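Local coordinates for protein leucine aminopeptidase 2, chloroplastic (Streptomyces sp. BC16019, PDB 5LHJ) that acts in bottromycin maturation as a manganese-binding aminopeptidase of the M17 family, probably removing unsubstituted N-terminal amino acids from peptides, at residues Ala96-Ser100 / Arg111-Ala115; Thr192-Ala197 / Glu236-Val241; Leu323-Asp327 / Glu338-Thr342. All blocks are in the same frame, centred on the assembly; numbering follows the deposited sequence.

The three contacts follow one another along the chain, each closing before the next opens. Interaction 1 belongs to the N-terminal domain, where helix 90-102 lies against the end of strand 109-112. Interactions 2 and 3 belong to the catalytic domain, which carries the manganese site: interaction 2 sets helix 193-207 on strand 239-245 of the large mixed sheet, and interaction 3 pairs two loops, one leading into the site residues Asp343 and Glu345. Centres of interactions 1 and 3 are about 51 Å apart, on opposite sides of the chain's centre; those of 2 and 3 are about 23 Å apart. Interactions 2 and 3 each meet another subunit of the hexamer, whereas interaction 1 is internal to its chain.

Interaction 1. Residues Ala96-Ser100 / Arg111-Ala115; sequences AAAAS and RLDLA
In the beta-alpha-beta crossover of the macro-like N-terminal domain, Leu112 and Leu114 pack against Ala96, Ala97 and Ser100 of helix 90-102. The helix links strand 76-81 to strand 109-112, passing over strand 38-43, which lies between them in the sheet. Small residues on the helix let Leu114 come right up to the backbone: its CD1 lies 3.5 Å from Ala97 N and also touches the methyls of Ala96 and Ala97, CB of each at 4.0 Å. Leu114 can do this because its CG stands beside its own backbone N, anti to the carbonyl carbon (chi1 -56°). One helical turn after Ala96, Ser100 CB meets Leu112 CD2 at 3.7 Å, while Leu112 CD1 only grazes Ala97 CB. Val131 of helix 124-139 touches Ala97 and both leucines, and Val80 of strand 76-81 meets Ala96, Ser100 and Leu114, so the contact is buried. No hydrogen bond crosses it; the buried Ser100 hydroxyl is satisfied within the helix, donating a hydrogen bond to Ala96 O, and rests against Leu114 CD1 at 3.8 Å. An alanine in place of Ser100 takes away the second donor to Ala96 O and would probably open a small gap beside Leu114 CD1. As built, Ser100 OG at 2.8 Å and Ser100 N at 3.0 Å grip Ala96 O from opposite faces of its carbonyl plane.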
loop_
_atom_site.group_PDB
_atom_site.type_symbol
_atom_site.label_atom_id
_atom_site.label_comp_id
_atom_site.label_asym_id
_atom_site.label_seq_id
_atom_site.Cartn_x
_atom_site.Cartn_y
_atom_site.Cartn_z
ATOM N N ALA A 96 13.967 19.573 36.182
ATOM C CA ALA A 96 14.375 19.061 37.499
ATOM C C ALA A 96 13.211 18.992 38.479
ATOM O O ALA A 96 13.116 18.053 39.265
ATOM C CB ALA A 96 15.510 19.891 38.089
ATOM N N ALA A 97 12.316 19.984 38.434
ATOM C CA ALA A 97 11.142 19.982 39.300
ATOM C C ALA A 97 10.202 18.831 38.933
ATOM O O ALA A 97 9.657 18.158 39.807
ATOM C CB ALA A 97 10.406 21.309 39.209
ATOM N N ALA A 98 10.019 18.592 37.636
ATOM C CA ALA A 98 9.165 17.479 37.199
ATOM C C ALA A 98 9.759 16.127 37.617
ATOM O O ALA A 98 9.029 15.241 38.075
ATOM C CB ALA A 98 8.941 17.526 35.698
ATOM N N ALA A 99 11.077 15.979 37.497
ATOM C CA ALA A 99 11.767 14.755 37.956
ATOM C C ALA A 99 11.624 14.524 39.464
ATOM O O ALA A 99 11.479 13.387 39.914
ATOM C CB ALA A 99 13.243 14.797 37.582
ATOM N N SER A 100 11.697 15.613 40.233
ATOM C CA SER A 100 11.510 15.569 41.682
ATOM C C SER A 100 10.132 15.044 42.076
ATOM O O SER A 100 10.024 14.160 42.935
ATOM C CB SER A 100 11.715 16.961 42.312
ATOM O OG SER A 100 13.019 17.449 42.048
ATOM N N ARG A 111 8.710 19.409 49.695
ATOM C CA ARG A 111 9.241 20.767 49.595
ATOM C C ARG A 111 10.364 20.764 48.566
ATOM O O ARG A 111 11.344 20.039 48.730
ATOM C CB ARG A 111 9.773 21.281 50.941
ATOM C CG ARG A 111 10.055 22.776 50.906
ATOM C CD ARG A 111 10.627 23.307 52.205
ATOM N NE ARG A 111 12.054 22.995 52.356
ATOM C CZ ARG A 111 12.612 22.350 53.383
ATOM N NH1 ARG A 111 11.900 21.913 54.427
ATOM N NH2 ARG A 111 13.926 22.149 53.382
ATOM N N LEU A 112 10.198 21.552 47.503
ATOM C CA LEU A 112 11.229 21.741 46.493
ATOM C C LEU A 112 12.090 22.940 46.875
ATOM O O LEU A 112 11.590 24.073 46.921
ATOM C CB LEU A 112 10.587 22.001 45.119
ATOM C CG LEU A 112 9.576 20.937 44.685
ATOM C CD1 LEU A 112 8.866 21.368 43.414
ATOM C CD2 LEU A 112 10.260 19.600 44.514
ATOM N N ASP A 113 13.367 22.688 47.157
ATOM C CA ASP A 113 14.342 23.757 47.388
ATOM C C ASP A 113 15.147 24.106 46.133
ATOM O O ASP A 113 16.095 24.882 46.213
ATOM C CB ASP A 113 15.298 23.368 48.530
ATOM C CG ASP A 113 14.613 23.317 49.895
ATOM O OD1 ASP A 113 13.402 23.600 50.008
ATOM O OD2 ASP A 113 15.297 22.988 50.886
ATOM N N LEU A 114 14.746 23.588 44.971
ATOM C CA LEU A 114 15.537 23.720 43.744
ATOM C C LEU A 114 15.818 25.165 43.335
ATOM O O LEU A 114 16.907 25.469 42.851
ATOM C CB LEU A 114 14.841 23.010 42.564
ATOM C CG LEU A 114 14.490 21.528 42.699
ATOM C CD1 LEU A 114 13.768 21.082 41.434
ATOM C CD2 LEU A 114 15.690 20.632 42.946
ATOM N N ALA A 115 14.839 26.052 43.514
ATOM C CA ALA A 115 14.992 27.453 43.089
ATOM C C ALA A 115 15.981 28.241 43.962
ATOM O O ALA A 115 16.366 29.355 43.591
ATOM C CB ALA A 115 13.642 28.160 43.043
#

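Interaction 2. Residues Thr192-Ala197 / Glu236-Val241; sequences TPPAFA and EPPRYV
This is a helix-on-sheet contact of the catalytic domain, in which Pro193, Pro194 and Ala197 at the start of helix 193-207 lie on Glu236, Pro237, Arg239 and Val241, the lead-in and first residues of strand 239-245. Helix and strand run nearly parallel, their local axes 20° apart and 8.5 Å from each other. Pro194 does most on the helix side. Its CG sits over one face of the Arg239 guanidinium, off toward the rim and 3.8 Å from Arg239 NH2, while the two side chains cross at about a right angle. A bend at chi2 (-73°) brings the arginine back over the proline. The group is held at its edge too: Arg239 NE donates a hydrogen bond to a water that in turn donates to Pro194 O, and Arg239 NH1 reaches Pro238 O from above the carbonyl plane. Pro194 CG also meets Pro237 CG at 3.9 Å. Next to it in the chain, Pro193 CB comes to 3.5 Å from Pro237 O, a buried carbonyl oxygen with no polar partner. Farther along, Ala197 CB touches Val241 CG2 at 3.8 Å. At the helix start Thr192 is the N-cap, its OG1 accepting from Ala195 N at 3.2 Å, and its CB and CG2 rest against the Glu236 carboxylate, the two side chains crossing at about a right angle. A water on Thr192 OG1 adds a weak bond to Glu236 OE1. Arg324 of a second subunit packs on Glu236. Strand 239-245 runs antiparallel to both its neighbours, 210-214 and 306-316, and the helix spans all three: Ala197 touches Val213 of the one, Pro193 and Phe196 touch Leu313 of the other.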
loop_
_atom_site.group_PDB
_atom_site.type_symbol
_atom_site.label_atom_id
_atom_site.label_comp_id
_atom_site.label_asym_id
_atom_site.label_seq_id
_atom_site.Cartn_x
_atom_site.Cartn_y
_atom_site.Cartn_z
ATOM N N THR A 192 -17.982 16.571 23.135
ATOM C CA THR A 192 -18.627 16.870 21.855
ATOM C C THR A 192 -18.619 18.390 21.659
ATOM O O THR A 192 -18.362 19.132 22.621
ATOM C CB THR A 192 -20.080 16.387 21.862
ATOM O OG1 THR A 192 -20.785 17.049 22.926
ATOM C CG2 THR A 192 -20.143 14.881 22.069
ATOM N N PRO A 193 -18.943 18.874 20.446
ATOM C CA PRO A 193 -19.008 20.335 20.309
ATOM C C PRO A 193 -19.993 21.019 21.280
ATOM O O PRO A 193 -19.600 22.001 21.912
ATOM C CB PRO A 193 -19.355 20.548 18.830
ATOM C CG PRO A 193 -18.837 19.296 18.156
ATOM C CD PRO A 193 -19.089 18.191 19.142
ATOM N N PRO A 194 -21.224 20.496 21.436
ATOM C CA PRO A 194 -22.094 21.117 22.459
ATOM C C PRO A 194 -21.558 21.049 23.892
ATOM O O PRO A 194 -21.671 22.025 24.642
ATOM C CB PRO A 194 -23.400 20.315 22.328
ATOM C CG PRO A 194 -23.414 19.890 20.906
ATOM C CD PRO A 194 -21.977 19.485 20.667
ATOM N N ALA A 195 -20.966 19.918 24.271
ATOM C CA ALA A 195 -20.387 19.757 25.606
ATOM C C ALA A 195 -19.186 20.678 25.836
ATOM O O ALA A 195 -19.033 21.274 26.912
ATOM C CB ALA A 195 -19.984 18.313 25.834
ATOM N N PHE A 196 -18.351 20.817 24.805
ATOM C CA PHE A 196 -17.202 21.729 24.853
ATOM C C PHE A 196 -17.672 23.178 25.023
ATOM O O PHE A 196 -17.144 23.901 25.874
ATOM C CB PHE A 196 -16.311 21.516 23.605
ATOM C CG PHE A 196 -14.924 22.120 23.675
ATOM C CD1 PHE A 196 -14.394 22.725 24.822
ATOM C CD2 PHE A 196 -14.114 22.051 22.538
ATOM C CE1 PHE A 196 -13.111 23.260 24.816
ATOM C CE2 PHE A 196 -12.824 22.560 22.548
ATOM C CZ PHE A 196 -12.325 23.167 23.681
ATOM N N ALA A 197 -18.687 23.589 24.269
ATOM C CA ALA A 197 -19.247 24.934 24.427
ATOM C C ALA A 197 -19.760 25.145 25.867
ATOM O O ALA A 197 -19.505 26.193 26.467
ATOM C CB ALA A 197 -20.355 25.179 23.419
ATOM N N GLU A 236 -23.529 15.208 15.842
ATOM C CA GLU A 236 -23.351 16.336 16.774
ATOM C C GLU A 236 -23.383 17.668 16.019
ATOM O O GLU A 236 -22.695 17.834 15.003
ATOM C CB GLU A 236 -22.039 16.192 17.553
ATOM C CG GLU A 236 -21.983 14.993 18.471
ATOM C CD GLU A 236 -22.966 15.075 19.620
ATOM O OE1 GLU A 236 -23.300 16.203 20.046
ATOM O OE2 GLU A 236 -23.411 14.018 20.101
ATOM N N PRO A 237 -24.191 18.633 16.485
ATOM C CA PRO A 237 -24.231 19.910 15.787
ATOM C C PRO A 237 -22.999 20.767 16.138
ATOM O O PRO A 237 -22.478 20.643 17.243
ATOM C CB PRO A 237 -25.508 20.554 16.334
ATOM C CG PRO A 237 -25.605 20.019 17.713
ATOM C CD PRO A 237 -25.159 18.588 17.599
ATOM N N PRO A 238 -22.567 21.649 15.226
ATOM C CA PRO A 238 -21.432 22.521 15.532
ATOM C C PRO A 238 -21.818 23.652 16.490
ATOM O O PRO A 238 -23.011 23.871 16.759
ATOM C CB PRO A 238 -21.035 23.070 14.160
ATOM C CG PRO A 238 -22.320 23.077 13.388
ATOM C CD PRO A 238 -23.076 21.865 13.859
ATOM N N ARG A 239 -20.797 24.298 17.042
ATOM C CA ARG A 239 -20.948 25.442 17.951
ATOM C C ARG A 239 -19.900 26.465 17.578
ATOM O O ARG A 239 -18.836 26.120 17.046
ATOM C CB ARG A 239 -20.738 25.017 19.415
ATOM C CG ARG A 239 -21.780 24.056 19.976
ATOM C CD ARG A 239 -23.101 24.775 20.228
ATOM N NE ARG A 239 -24.156 23.941 20.824
ATOM C CZ ARG A 239 -25.098 23.274 20.158
ATOM N NH1 ARG A 239 -25.142 23.261 18.820
ATOM N NH2 ARG A 239 -26.033 22.613 20.838
ATOM N N TYR A 240 -20.182 27.726 17.876
ATOM C CA TYR A 240 -19.170 28.769 17.798
ATOM C C TYR A 240 -19.220 29.568 19.086
ATOM O O TYR A 240 -20.309 30.007 19.493
ATOM C CB TYR A 240 -19.416 29.675 16.596
ATOM C CG TYR A 240 -18.450 30.807 16.486
ATOM C CD1 TYR A 240 -17.105 30.575 16.185
ATOM C CD2 TYR A 240 -18.866 32.122 16.680
ATOM C CE1 TYR A 240 -16.201 31.627 16.095
ATOM C CE2 TYR A 240 -17.978 33.180 16.581
ATOM C CZ TYR A 240 -16.648 32.935 16.284
ATOM O OH TYR A 240 -15.770 33.990 16.181
ATOM N N VAL A 241 -18.057 29.753 19.710
ATOM C CA VAL A 241 -17.968 30.428 21.014
ATOM C C VAL A 241 -17.008 31.613 20.928
ATOM O O VAL A 241 -15.899 31.499 20.387
ATOM C CB VAL A 241 -17.529 29.464 22.145
ATOM C CG1 VAL A 241 -17.576 30.167 23.508
ATOM C CG2 VAL A 241 -18.430 28.241 22.170
HETATM O O HOH W 1 -23.180 16.107 23.510
HETATM O O HOH W 2 -23.752 23.910 23.631
#

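Interaction 3. Residues Leu323-Asp327 / Glu338-Thr342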
loop_
_atom_site.group_PDB
_atom_site.type_symbol
_atom_site.label_atom_id
_atom_site.label_comp_id
_atom_site.label_asym_id
_atom_site.label_seq_id
_atom_site.Cartn_x
_atom_site.Cartn_y
_atom_site.Cartn_z
ATOM N N LEU A 323 -19.989 16.488 4.005
ATOM C CA LEU A 323 -19.323 17.323 3.006
ATOM C C LEU A 323 -18.666 16.470 1.921
ATOM O O LEU A 323 -17.982 15.498 2.232
ATOM C CB LEU A 323 -18.261 18.190 3.694
ATOM C CG LEU A 323 -17.556 19.251 2.833
ATOM C CD1 LEU A 323 -18.502 20.195 2.119
ATOM C CD2 LEU A 323 -16.622 20.041 3.721
ATOM N N ARG A 324 -18.906 16.814 0.658
ATOM C CA ARG A 324 -18.462 15.993 -0.469
ATOM C C ARG A 324 -17.242 16.593 -1.143
ATOM O O ARG A 324 -17.126 17.803 -1.265
ATOM C CB ARG A 324 -19.567 15.863 -1.530
ATOM C CG ARG A 324 -20.842 15.135 -1.088
ATOM C CD ARG A 324 -22.046 15.476 -1.959
ATOM N NE ARG A 324 -22.478 16.798 -1.563
ATOM C CZ ARG A 324 -23.702 17.202 -1.266
ATOM N NH1 ARG A 324 -24.793 16.450 -1.430
ATOM N NH2 ARG A 324 -23.818 18.460 -0.862
ATOM N N VAL A 325 -16.371 15.729 -1.653
ATOM C CA VAL A 325 -15.301 16.157 -2.551
ATOM C C VAL A 325 -15.931 16.793 -3.796
ATOM O O VAL A 325 -16.855 16.215 -4.391
ATOM C CB VAL A 325 -14.403 14.961 -2.961
ATOM C CG1 VAL A 325 -13.410 15.365 -4.049
ATOM C CG2 VAL A 325 -13.683 14.410 -1.737
ATOM N N GLY A 326 -15.461 17.983 -4.161
ATOM C CA GLY A 326 -16.032 18.741 -5.284
ATOM C C GLY A 326 -17.004 19.832 -4.871
ATOM O O GLY A 326 -17.312 20.720 -5.682
ATOM N N ASP A 327 -17.488 19.788 -3.629
ATOM C CA ASP A 327 -18.347 20.859 -3.118
ATOM C C ASP A 327 -17.595 22.174 -3.064
ATOM O O ASP A 327 -16.365 22.195 -2.975
ATOM C CB ASP A 327 -18.905 20.528 -1.738
ATOM C CG ASP A 327 -20.041 19.513 -1.789
ATOM O OD1 ASP A 327 -20.471 19.124 -2.907
ATOM O OD2 ASP A 327 -20.503 19.115 -0.698
ATOM N N GLU A 338 -13.033 25.296 -3.119
ATOM C CA GLU A 338 -13.357 23.967 -3.604
ATOM C C GLU A 338 -12.776 22.920 -2.660
ATOM O O GLU A 338 -11.579 22.958 -2.358
ATOM C CB GLU A 338 -12.779 23.754 -4.997
ATOM C CG GLU A 338 -13.154 22.414 -5.605
ATOM C CD GLU A 338 -12.458 22.112 -6.924
ATOM O OE1 GLU A 338 -11.439 22.758 -7.273
ATOM O OE2 GLU A 338 -12.929 21.181 -7.606
ATOM N N ILE A 339 -13.623 21.995 -2.206
ATOM C CA ILE A 339 -13.213 20.906 -1.320
ATOM C C ILE A 339 -12.630 19.784 -2.162
ATOM O O ILE A 339 -13.359 18.980 -2.760
ATOM C CB ILE A 339 -14.381 20.376 -0.440
ATOM C CG1 ILE A 339 -15.053 21.519 0.336
ATOM C CG2 ILE A 339 -13.882 19.274 0.514
ATOM C CD1 ILE A 339 -14.140 22.319 1.245
ATOM N N THR A 340 -11.307 19.731 -2.241
ATOM C CA THR A 340 -10.645 18.661 -2.980
ATOM C C THR A 340 -10.227 17.477 -2.097
ATOM O O THR A 340 -9.888 16.416 -2.622
ATOM C CB THR A 340 -9.435 19.210 -3.743
ATOM O OG1 THR A 340 -8.568 19.876 -2.829
ATOM C CG2 THR A 340 -9.896 20.217 -4.825
ATOM N N HIS A 341 -10.232 17.652 -0.773
ATOM C CA HIS A 341 -9.954 16.557 0.163
ATOM C C HIS A 341 -10.643 16.911 1.478
ATOM O O HIS A 341 -10.361 17.969 2.041
ATOM C CB HIS A 341 -8.419 16.381 0.347
ATOM C CG HIS A 341 -8.016 15.050 0.904
ATOM N ND1 HIS A 341 -8.442 14.607 2.133
ATOM C CD2 HIS A 341 -7.227 14.066 0.409
ATOM C CE1 HIS A 341 -7.942 13.406 2.376
ATOM N NE2 HIS A 341 -7.213 13.047 1.335
ATOM N N THR A 342 -11.537 16.043 1.961
ATOM C CA THR A 342 -12.308 16.331 3.179
ATOM C C THR A 342 -11.488 16.277 4.482
ATOM O O THR A 342 -11.960 16.733 5.518
ATOM C CB THR A 342 -13.548 15.420 3.324
ATOM O OG1 THR A 342 -13.134 14.064 3.532
ATOM C CG2 THR A 342 -14.447 15.527 2.100
HETATM O O HOH W 3 -15.821 21.101 -8.003
#
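Ile339 buries the most surface here, facing Leu323 and the turn Arg324-Asp327, with Val325 and Leu323 next in extent. Its backbone makes both hydrogen bonds that cross the contact: Ile339 O accepts from Gly326 N at 2.7 Å, and Ile339 N gives to Asp327 O at 2.9 Å. Both are almost straight (177° and 178°), and together they set the register of the two loops. The Ile339 side chain lies against the turn, CG1 close to Asp327 O and CB close to Arg324 O. It and Leu323 reach toward each other tip to tip, with Ile339 CG1, anti to its carbonyl carbon, 4.0 Å from Leu323 CD2. Val325 adds to the same carbonyl: its CA makes a bent C-H...O contact with Ile339 O, 3.4 Å from CA to O, and its CG1 lies near Thr340 O. The Val325 and Thr342 side chains cross at about a right angle, CG2 to CG2 at 4.1 Å, and that threonine methyl comes to 3.5 Å from Leu323 O, while Thr342 OG1 bonds to Gly268 O. The turn is braced from within, since Asp327 OD2 takes Arg324 N from above the carboxylate plane and Arg324 NE, at 3.2 Å, on its syn lone pair. Arg324 NH1 goes on to a salt bridge with Glu315 of a third subunit. A water donates to both Gly326 O and Glu338 OE2, while Glu338 OE1 is hydrogen-bonded to Ser426 OG. Gly326 has a positive phi (99°), at which a side chain would jam against the carbonyl O of Val325. A type II turn whose third residue is such a glycine, with Gly326 and Asp327 together opposite Ile339, is a G1 beta bulge; here it lies just before Asp343 and Glu345, which bind manganese in this enzyme though no metal is bound to this chain.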